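Local coordinates for DNA mismatch repair protein MutS (Thermus aquaticus, PDB 1EWQ) that takes part in DNA mismatch repair, binding mismatched DNA and ATP and showing a weak ATPase activity, at residues L287-W291 with A525-Y530; D277-T281 with R323-Y327; M574-L580 with R688-F693. One frame throughout, in Å; residues are numbered along the deposited sequence.

Contacts 1 and 2 belong to the same helical region, MutS domain III, and meet on helix 514-540, which supplies one side of contact 1 and whose D528 hydrogen-bonds through its two carboxylate oxygens to R280 N and T281 OG1 of contact 2. Their chemistry nevertheless diverges. Both are partly buried, but contact 1, with no exposed residue among those that touch, joins two helices through apolar and aromatic side chains. Contact 2, where Y327 is exposed, ties a loop to a helix through arginines and backbone carbonyls. Contact 3 lies about 32 Å, centre to centre, from contact 1, in the ATPase domain. It is buried sheet core, held by main-chain hydrogen bonds and finished by a polar cluster around H576.

Contact 1. Residues L287-W291 with A525-Y530; sequences LLQSW and AELDVY
The helix bearing L287, L288 and W291 crosses the one bearing E526, V529 and Y530 at -70°, with the axes of the two short segments 10.3 Å apart, a gap that side chains of some size must bridge. V529 stands at the middle of the crossing and divides its methyls between the indole and the two leucines. Its CG1, anti to the backbone N (chi1 171°), reaches the indole and lies 3.5 Å from W291 CZ3. The other methyl, CG2, turns to the leucines one turn before W291 and sits 3.8 Å from L287 CD2, with L288 CB close by. That same L287 CD2 rests against the backbone of the partner helix, 3.5 Å from E526 CA, and beside the E526 CG methylene. Within its own helix, L287 also lays CG over a face of the W291 ring, backing the indole from one side. At the far rim, W291 CH2 meets Y530 CE2 at 3.6 Å; CE2 lies near the indole plane, yet the rings are inclined obliquely to each other at 51°. R305 of helix 299-314 adds a cation-pi contact to W291. No hydrogen bond links the segments: this is a steep apolar helix-helix crossing, binding helix 282-293 to the long helix 514-540 within the helical MutS domain III.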
loop_
_atom_site.group_PDB
_atom_site.type_symbol
_atom_site.label_atom_id
_atom_site.label_comp_id
_atom_site.label_asym_id
_atom_site.label_seq_id
_atom_site.Cartn_x
_atom_site.Cartn_y
_atom_site.Cartn_z
ATOM N N LEU C 287 -9.423 26.751 5.533
ATOM C CA LEU C 287 -9.295 28.113 5.044
ATOM C C LEU C 287 -7.864 28.358 4.553
ATOM O O LEU C 287 -7.660 28.946 3.488
ATOM C CB LEU C 287 -9.620 29.119 6.143
ATOM C CG LEU C 287 -9.533 30.583 5.693
ATOM C CD1 LEU C 287 -10.693 30.863 4.723
ATOM C CD2 LEU C 287 -9.609 31.519 6.911
ATOM N N LEU C 288 -6.872 27.905 5.323
ATOM C CA LEU C 288 -5.486 28.099 4.920
ATOM C C LEU C 288 -5.226 27.378 3.602
ATOM O O LEU C 288 -4.554 27.897 2.727
ATOM C CB LEU C 288 -4.518 27.589 6.000
ATOM C CG LEU C 288 -3.025 27.731 5.667
ATOM C CD1 LEU C 288 -2.739 29.132 5.128
ATOM C CD2 LEU C 288 -2.181 27.440 6.908
ATOM N N GLN C 289 -5.768 26.178 3.460
ATOM C CA GLN C 289 -5.559 25.437 2.233
ATOM C C GLN C 289 -6.217 26.168 1.066
ATOM O O GLN C 289 -5.687 26.196 -0.043
ATOM C CB GLN C 289 -6.118 24.018 2.352
ATOM C CG GLN C 289 -5.891 23.210 1.089
ATOM C CD GLN C 289 -5.997 21.714 1.312
ATOM O OE1 GLN C 289 -6.946 21.234 1.925
ATOM N NE2 GLN C 289 -5.022 20.969 0.799
ATOM N N SER C 290 -7.365 26.777 1.336
ATOM C CA SER C 290 -8.098 27.510 0.315
ATOM C C SER C 290 -7.291 28.713 -0.173
ATOM O O SER C 290 -7.296 29.039 -1.368
ATOM C CB SER C 290 -9.433 27.977 0.878
ATOM O OG SER C 290 -10.223 28.556 -0.140
ATOM N N TRP C 291 -6.597 29.365 0.763
ATOM C CA TRP C 291 -5.773 30.530 0.456
ATOM C C TRP C 291 -4.565 30.097 -0.365
ATOM O O TRP C 291 -4.184 30.771 -1.314
ATOM C CB TRP C 291 -5.315 31.230 1.745
ATOM C CG TRP C 291 -6.417 32.003 2.452
ATOM C CD1 TRP C 291 -7.743 32.041 2.116
ATOM C CD2 TRP C 291 -6.271 32.841 3.605
ATOM N NE1 TRP C 291 -8.430 32.854 2.988
ATOM C CE2 TRP C 291 -7.551 33.356 3.912
ATOM C CE3 TRP C 291 -5.179 33.210 4.408
ATOM C CZ2 TRP C 291 -7.773 34.220 4.991
ATOM C CZ3 TRP C 291 -5.398 34.074 5.483
ATOM C CH2 TRP C 291 -6.688 34.567 5.762
ATOM N N ALA C 525 -12.223 30.602 12.180
ATOM C CA ALA C 525 -11.351 29.937 11.215
ATOM C C ALA C 525 -10.298 30.953 10.764
ATOM O O ALA C 525 -9.104 30.657 10.709
ATOM C CB ALA C 525 -12.156 29.446 10.007
ATOM N N GLU C 526 -10.751 32.160 10.452
ATOM C CA GLU C 526 -9.836 33.201 10.010
ATOM C C GLU C 526 -8.809 33.533 11.089
ATOM O O GLU C 526 -7.610 33.585 10.824
ATOM C CB GLU C 526 -10.615 34.459 9.619
ATOM C CG GLU C 526 -10.259 34.959 8.236
ATOM C CD GLU C 526 -11.015 36.208 7.845
ATOM O OE1 GLU C 526 -12.266 36.165 7.799
ATOM O OE2 GLU C 526 -10.347 37.230 7.584
ATOM N N LEU C 527 -9.281 33.749 12.311
ATOM C CA LEU C 527 -8.388 34.069 13.418
ATOM C C LEU C 527 -7.430 32.910 13.666
ATOM O O LEU C 527 -6.286 33.124 14.052
ATOM C CB LEU C 527 -9.200 34.359 14.680
ATOM C CG LEU C 527 -10.185 35.511 14.495
ATOM C CD1 LEU C 527 -11.151 35.559 15.656
ATOM C CD2 LEU C 527 -9.407 36.823 14.367
ATOM N N ASP C 528 -7.908 31.685 13.450
ATOM C CA ASP C 528 -7.078 30.495 13.634
ATOM C C ASP C 528 -5.900 30.580 12.655
ATOM O O ASP C 528 -4.749 30.318 13.031
ATOM C CB ASP C 528 -7.922 29.225 13.391
ATOM C CG ASP C 528 -7.138 27.913 13.604
ATOM O OD1 ASP C 528 -6.147 27.900 14.370
ATOM O OD2 ASP C 528 -7.538 26.879 13.013
ATOM N N VAL C 529 -6.183 30.983 11.418
ATOM C CA VAL C 529 -5.153 31.101 10.388
ATOM C C VAL C 529 -4.127 32.206 10.665
ATOM O O VAL C 529 -2.920 31.982 10.572
ATOM C CB VAL C 529 -5.791 31.317 9.008
ATOM C CG1 VAL C 529 -4.725 31.666 7.981
ATOM C CG2 VAL C 529 -6.515 30.026 8.573
ATOM N N TYR C 530 -4.606 33.393 11.012
ATOM C CA TYR C 530 -3.719 34.508 11.308
ATOM C C TYR C 530 -2.794 34.186 12.483
ATOM O O TYR C 530 -1.592 34.442 12.420
ATOM C CB TYR C 530 -4.544 35.752 11.624
ATOM C CG TYR C 530 -5.337 36.279 10.451
ATOM C CD1 TYR C 530 -6.661 36.699 10.610
ATOM C CD2 TYR C 530 -4.751 36.414 9.191
ATOM C CE1 TYR C 530 -7.372 37.242 9.539
ATOM C CE2 TYR C 530 -5.457 36.962 8.115
ATOM C CZ TYR C 530 -6.763 37.373 8.296
ATOM O OH TYR C 530 -7.449 37.935 7.240
#

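Contact 2. Residues D277-T281 with R323-Y327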
loop_
_atom_site.group_PDB
_atom_site.type_symbol
_atom_site.label_atom_id
_atom_site.label_comp_id
_atom_site.label_asym_id
_atom_site.label_seq_id
_atom_site.Cartn_x
_atom_site.Cartn_y
_atom_site.Cartn_z
ATOM N N ASP C 277 1.316 24.941 8.047
ATOM C CA ASP C 277 0.148 24.705 8.872
ATOM C C ASP C 277 0.292 24.329 10.345
ATOM O O ASP C 277 0.667 23.210 10.688
ATOM C CB ASP C 277 -0.736 23.670 8.179
ATOM C CG ASP C 277 -2.039 23.453 8.902
ATOM O OD1 ASP C 277 -2.679 24.459 9.250
ATOM O OD2 ASP C 277 -2.421 22.285 9.114
ATOM N N GLU C 278 -0.037 25.278 11.213
ATOM C CA GLU C 278 -0.005 25.065 12.656
ATOM C C GLU C 278 -1.390 25.457 13.159
ATOM O O GLU C 278 -1.574 25.869 14.313
ATOM C CB GLU C 278 1.055 25.944 13.315
ATOM C CG GLU C 278 2.431 25.772 12.726
ATOM C CD GLU C 278 3.525 26.205 13.684
ATOM O OE1 GLU C 278 3.215 26.949 14.647
ATOM O OE2 GLU C 278 4.696 25.806 13.473
ATOM N N THR C 279 -2.357 25.331 12.258
ATOM C CA THR C 279 -3.740 25.658 12.545
ATOM C C THR C 279 -4.297 24.780 13.671
ATOM O O THR C 279 -3.913 23.633 13.819
ATOM C CB THR C 279 -4.593 25.494 11.266
ATOM O OG1 THR C 279 -5.900 26.019 11.493
ATOM C CG2 THR C 279 -4.715 24.043 10.882
ATOM N N ARG C 280 -5.200 25.332 14.468
ATOM C CA ARG C 280 -5.780 24.588 15.581
ATOM C C ARG C 280 -7.129 23.925 15.284
ATOM O O ARG C 280 -7.473 22.924 15.904
ATOM C CB ARG C 280 -5.892 25.505 16.800
ATOM C CG ARG C 280 -4.541 25.769 17.471
ATOM C CD ARG C 280 -3.979 24.455 17.998
ATOM N NE ARG C 280 -2.563 24.499 18.357
ATOM C CZ ARG C 280 -2.095 24.852 19.551
ATOM N NH1 ARG C 280 -2.931 25.206 20.525
ATOM N NH2 ARG C 280 -0.788 24.831 19.774
ATOM N N THR C 281 -7.875 24.458 14.322
ATOM C CA THR C 281 -9.178 23.897 13.976
ATOM C C THR C 281 -9.256 23.411 12.521
ATOM O O THR C 281 -8.460 23.816 11.676
ATOM C CB THR C 281 -10.273 24.931 14.169
ATOM O OG1 THR C 281 -10.076 25.992 13.231
ATOM C CG2 THR C 281 -10.228 25.499 15.577
ATOM N N ARG C 323 -4.802 30.468 20.676
ATOM C CA ARG C 323 -4.443 29.133 20.207
ATOM C C ARG C 323 -4.756 28.058 21.261
ATOM O O ARG C 323 -5.169 26.945 20.927
ATOM C CB ARG C 323 -2.953 29.099 19.805
ATOM C CG ARG C 323 -2.642 29.873 18.509
ATOM C CD ARG C 323 -1.142 30.011 18.217
ATOM N NE ARG C 323 -0.460 28.721 18.125
ATOM C CZ ARG C 323 -0.677 27.815 17.173
ATOM N NH1 ARG C 323 -1.562 28.057 16.211
ATOM N NH2 ARG C 323 -0.024 26.657 17.192
ATOM N N ARG C 324 -4.566 28.399 22.532
ATOM C CA ARG C 324 -4.851 27.476 23.628
ATOM C C ARG C 324 -6.346 27.168 23.602
ATOM O O ARG C 324 -6.758 26.008 23.661
ATOM C CB ARG C 324 -4.507 28.128 24.979
ATOM C CG ARG C 324 -3.605 27.309 25.887
ATOM C CD ARG C 324 -3.675 27.811 27.336
ATOM N NE ARG C 324 -3.400 29.241 27.435
ATOM C CZ ARG C 324 -2.225 29.805 27.152
ATOM N NH1 ARG C 324 -1.198 29.060 26.758
ATOM N NH2 ARG C 324 -2.087 31.123 27.236
ATOM N N LEU C 325 -7.156 28.221 23.512
ATOM C CA LEU C 325 -8.608 28.066 23.499
ATOM C C LEU C 325 -9.116 27.345 22.253
ATOM O O LEU C 325 -9.974 26.465 22.359
ATOM C CB LEU C 325 -9.294 29.435 23.652
ATOM C CG LEU C 325 -9.136 30.044 25.059
ATOM C CD1 LEU C 325 -9.529 31.511 25.058
ATOM C CD2 LEU C 325 -9.982 29.248 26.062
ATOM N N LEU C 326 -8.580 27.706 21.086
ATOM C CA LEU C 326 -8.991 27.078 19.829
ATOM C C LEU C 326 -8.732 25.576 19.825
ATOM O O LEU C 326 -9.483 24.811 19.232
ATOM C CB LEU C 326 -8.254 27.710 18.651
ATOM C CG LEU C 326 -8.627 29.147 18.312
ATOM C CD1 LEU C 326 -7.775 29.624 17.135
ATOM C CD2 LEU C 326 -10.123 29.226 17.989
ATOM N N TYR C 327 -7.662 25.162 20.491
ATOM C CA TYR C 327 -7.296 23.756 20.570
ATOM C C TYR C 327 -8.487 22.874 20.932
ATOM O O TYR C 327 -8.590 21.742 20.473
ATOM C CB TYR C 327 -6.191 23.570 21.613
ATOM C CG TYR C 327 -5.663 22.156 21.727
ATOM C CD1 TYR C 327 -4.649 21.692 20.885
ATOM C CD2 TYR C 327 -6.183 21.281 22.672
ATOM C CE1 TYR C 327 -4.169 20.388 20.985
ATOM C CE2 TYR C 327 -5.713 19.977 22.779
ATOM C CZ TYR C 327 -4.705 19.538 21.934
ATOM O OH TYR C 327 -4.242 18.250 22.064
#
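Hydrogen bonds in both directions join R323 and R280 to the main chain opposite them. R323 NH1 donates to E278 O over 2.9 Å with an N-H...O angle of 164°; the oxygen lies at the edge of the guanidinium and in its plane, and NH2 adds a weak second bond to the same atom. In return R280 NH1 sits 2.9 Å from R323 O, a weak bond because its angle is only 121°. The R280 chain bends at chi2 (-63°), which brings its guanidinium to that carbonyl, beside Y327 CB. Charge is the second element. The two arginine side chains cross at about a right angle, R280 NH2 3.3 Å from R323 NH2, with R280 NE over the face of the R323 group. E535 of helix 514-540 forms a salt bridge with R323 NE, while E278, paired with R539, keeps OE1 4.1 Å from R323 NH2, well out of its plane. Apolar contact is modest: R280 CB touches L326 CB at 3.7 Å. The T281 methyl lies by L326 O, while its hydroxyl bonds D528. The close arginine pair is probably tolerated because E535, E278 and the carbonyl oxygens of E278 and R323 offset its positive charge.

Contact 3. Residues M574-L580 with R688-F693; sequences MAHELVL and RAYTLF
Two neighbouring parallel strands meet here, 578-582 and 690-694, inside the six-stranded sheet of the P-loop ATPase domain; the first leads directly into the predicted ATP-binding loop, G583 to S590. The pairing is in register, L578 with T691, V579 with L692 and L580 with F693. V579 supplies two of the backbone bonds: its N donates to T691 O over 2.7 Å, and its O accepts from F693 N at 2.8 Å. On one face of the sheet V579 CG1 and L692 CD2 lie side by side, 3.7 Å apart, and L692 reaches L593 and T596 on helix 589-603, which follows the loop. L692 CD2 also meets the selenium of M574, a selenomethionine. On the face shared by L578, T691, L580 and F693, L580 CD2 presses on F693 CB at 3.8 Å. Ahead of the strands, H576 takes up a left-handed backbone conformation and holds its imidazole between two polar groups, Y690 OH over one face and R688 NH1 over the other. H576 ND1 donates to R688 O over 2.9 Å, with the oxygen in the ring plane. R688 itself closes helix 670-687 in a Schellman motif. The Y690 ring in turn has H576 N over its face, 3.4 Å above the plane, while its hydroxyl bonds to D549 O. NE2 of H576 bonded to the D549 carboxylate and ND1 to a carbonyl are consistent with a histidine protonated on both nitrogens, although R688 over its face would oppose the charge.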
loop_
_atom_site.group_PDB
_atom_site.type_symbol
_atom_site.label_atom_id
_atom_site.label_comp_id
_atom_site.label_asym_id
_atom_site.label_seq_id
_atom_site.Cartn_x
_atom_site.Cartn_y
_atom_site.Cartn_z
HETATM N N MSE C 574 15.518 41.015 -8.991
HETATM C CA MSE C 574 14.924 40.753 -10.300
HETATM C C MSE C 574 13.859 41.774 -10.649
HETATM O O MSE C 574 13.032 42.141 -9.808
HETATM C CB MSE C 574 14.238 39.391 -10.312
HETATM C CG MSE C 574 15.114 38.208 -10.568
HETATM SE SE MSE C 574 13.954 36.809 -11.185
HETATM C CE MSE C 574 13.788 37.349 -13.004
ATOM N N ALA C 575 13.838 42.193 -11.906
ATOM C CA ALA C 575 12.851 43.168 -12.351
ATOM C C ALA C 575 12.511 42.889 -13.803
ATOM O O ALA C 575 13.068 43.514 -14.702
ATOM C CB ALA C 575 13.411 44.579 -12.202
ATOM N N HIS C 576 11.599 41.946 -14.026
ATOM C CA HIS C 576 11.202 41.580 -15.384
ATOM C C HIS C 576 12.467 41.244 -16.154
ATOM O O HIS C 576 12.623 41.639 -17.301
ATOM C CB HIS C 576 10.481 42.750 -16.068
ATOM C CG HIS C 576 9.212 43.164 -15.387
ATOM N ND1 HIS C 576 8.020 42.490 -15.553
ATOM C CD2 HIS C 576 8.955 44.177 -14.526
ATOM C CE1 HIS C 576 7.086 43.070 -14.822
ATOM N NE2 HIS C 576 7.627 44.094 -14.188
ATOM N N GLU C 577 13.370 40.517 -15.506
ATOM C CA GLU C 577 14.643 40.131 -16.106
ATOM C C GLU C 577 14.781 38.635 -16.411
ATOM O O GLU C 577 14.087 37.801 -15.825
ATOM C CB GLU C 577 15.789 40.556 -15.177
ATOM C CG GLU C 577 15.966 42.066 -15.058
ATOM C CD GLU C 577 16.871 42.476 -13.903
ATOM O OE1 GLU C 577 16.495 42.239 -12.733
ATOM O OE2 GLU C 577 17.956 43.042 -14.170
ATOM N N LEU C 578 15.671 38.315 -17.348
ATOM C CA LEU C 578 15.971 36.937 -17.721
ATOM C C LEU C 578 17.231 36.636 -16.914
ATOM O O LEU C 578 18.320 37.099 -17.258
ATOM C CB LEU C 578 16.292 36.849 -19.211
ATOM C CG LEU C 578 16.404 35.487 -19.899
ATOM C CD1 LEU C 578 17.531 35.567 -20.904
ATOM C CD2 LEU C 578 16.665 34.373 -18.917
ATOM N N VAL C 579 17.082 35.876 -15.835
ATOM C CA VAL C 579 18.206 35.556 -14.962
ATOM C C VAL C 579 18.758 34.162 -15.206
ATOM O O VAL C 579 18.120 33.170 -14.873
ATOM C CB VAL C 579 17.784 35.663 -13.473
ATOM C CG1 VAL C 579 18.923 35.241 -12.572
ATOM C CG2 VAL C 579 17.354 37.083 -13.157
ATOM N N LEU C 580 19.947 34.083 -15.783
ATOM C CA LEU C 580 20.555 32.788 -16.049
ATOM C C LEU C 580 21.433 32.435 -14.869
ATOM O O LEU C 580 22.150 33.297 -14.345
ATOM C CB LEU C 580 21.412 32.841 -17.309
ATOM C CG LEU C 580 20.709 33.183 -18.621
ATOM C CD1 LEU C 580 21.762 33.471 -19.668
ATOM C CD2 LEU C 580 19.804 32.026 -19.056
ATOM N N ARG C 688 9.102 39.655 -21.002
ATOM C CA ARG C 688 9.376 40.482 -19.830
ATOM C C ARG C 688 8.950 39.836 -18.507
ATOM O O ARG C 688 8.805 40.520 -17.491
ATOM C CB ARG C 688 8.726 41.867 -19.960
ATOM C CG ARG C 688 9.266 42.709 -21.116
ATOM C CD ARG C 688 8.646 44.113 -21.151
ATOM N NE ARG C 688 9.420 45.090 -20.377
ATOM C CZ ARG C 688 9.255 45.345 -19.083
ATOM N NH1 ARG C 688 8.329 44.698 -18.385
ATOM N NH2 ARG C 688 10.020 46.253 -18.487
ATOM N N ALA C 689 8.745 38.523 -18.520
ATOM C CA ALA C 689 8.378 37.821 -17.295
ATOM C C ALA C 689 9.636 37.758 -16.426
ATOM O O ALA C 689 10.734 38.034 -16.905
ATOM C CB ALA C 689 7.904 36.422 -17.612
ATOM N N TYR C 690 9.471 37.438 -15.146
ATOM C CA TYR C 690 10.616 37.308 -14.257
ATOM C C TYR C 690 11.020 35.846 -14.422
ATOM O O TYR C 690 10.338 34.939 -13.926
ATOM C CB TYR C 690 10.230 37.571 -12.799
ATOM C CG TYR C 690 9.663 38.944 -12.500
ATOM C CD1 TYR C 690 8.467 39.367 -13.070
ATOM C CD2 TYR C 690 10.297 39.795 -11.585
ATOM C CE1 TYR C 690 7.903 40.605 -12.732
ATOM C CE2 TYR C 690 9.750 41.029 -11.240
ATOM C CZ TYR C 690 8.553 41.429 -11.812
ATOM O OH TYR C 690 7.990 42.639 -11.453
ATOM N N THR C 691 12.127 35.626 -15.116
ATOM C CA THR C 691 12.586 34.283 -15.386
ATOM C C THR C 691 13.919 33.890 -14.732
ATOM O O THR C 691 14.913 34.614 -14.832
ATOM C CB THR C 691 12.717 34.066 -16.922
ATOM O OG1 THR C 691 11.466 34.338 -17.569
ATOM C CG2 THR C 691 13.130 32.654 -17.223
ATOM N N LEU C 692 13.915 32.748 -14.045
ATOM C CA LEU C 692 15.131 32.197 -13.447
ATOM C C LEU C 692 15.382 30.958 -14.308
ATOM O O LEU C 692 14.548 30.051 -14.371
ATOM C CB LEU C 692 14.926 31.787 -11.985
ATOM C CG LEU C 692 14.790 32.862 -10.908
ATOM C CD1 LEU C 692 14.600 32.189 -9.551
ATOM C CD2 LEU C 692 16.031 33.747 -10.884
ATOM N N PHE C 693 16.522 30.929 -14.976
ATOM C CA PHE C 693 16.850 29.832 -15.870
ATOM C C PHE C 693 18.172 29.195 -15.483
ATOM O O PHE C 693 19.231 29.736 -15.801
ATOM C CB PHE C 693 16.916 30.378 -17.307
ATOM C CG PHE C 693 17.070 29.327 -18.377
ATOM C CD1 PHE C 693 16.848 29.663 -19.717
ATOM C CD2 PHE C 693 17.439 28.015 -18.068
ATOM C CE1 PHE C 693 16.986 28.716 -20.727
ATOM C CE2 PHE C 693 17.583 27.053 -19.078
ATOM C CZ PHE C 693 17.356 27.408 -20.407
#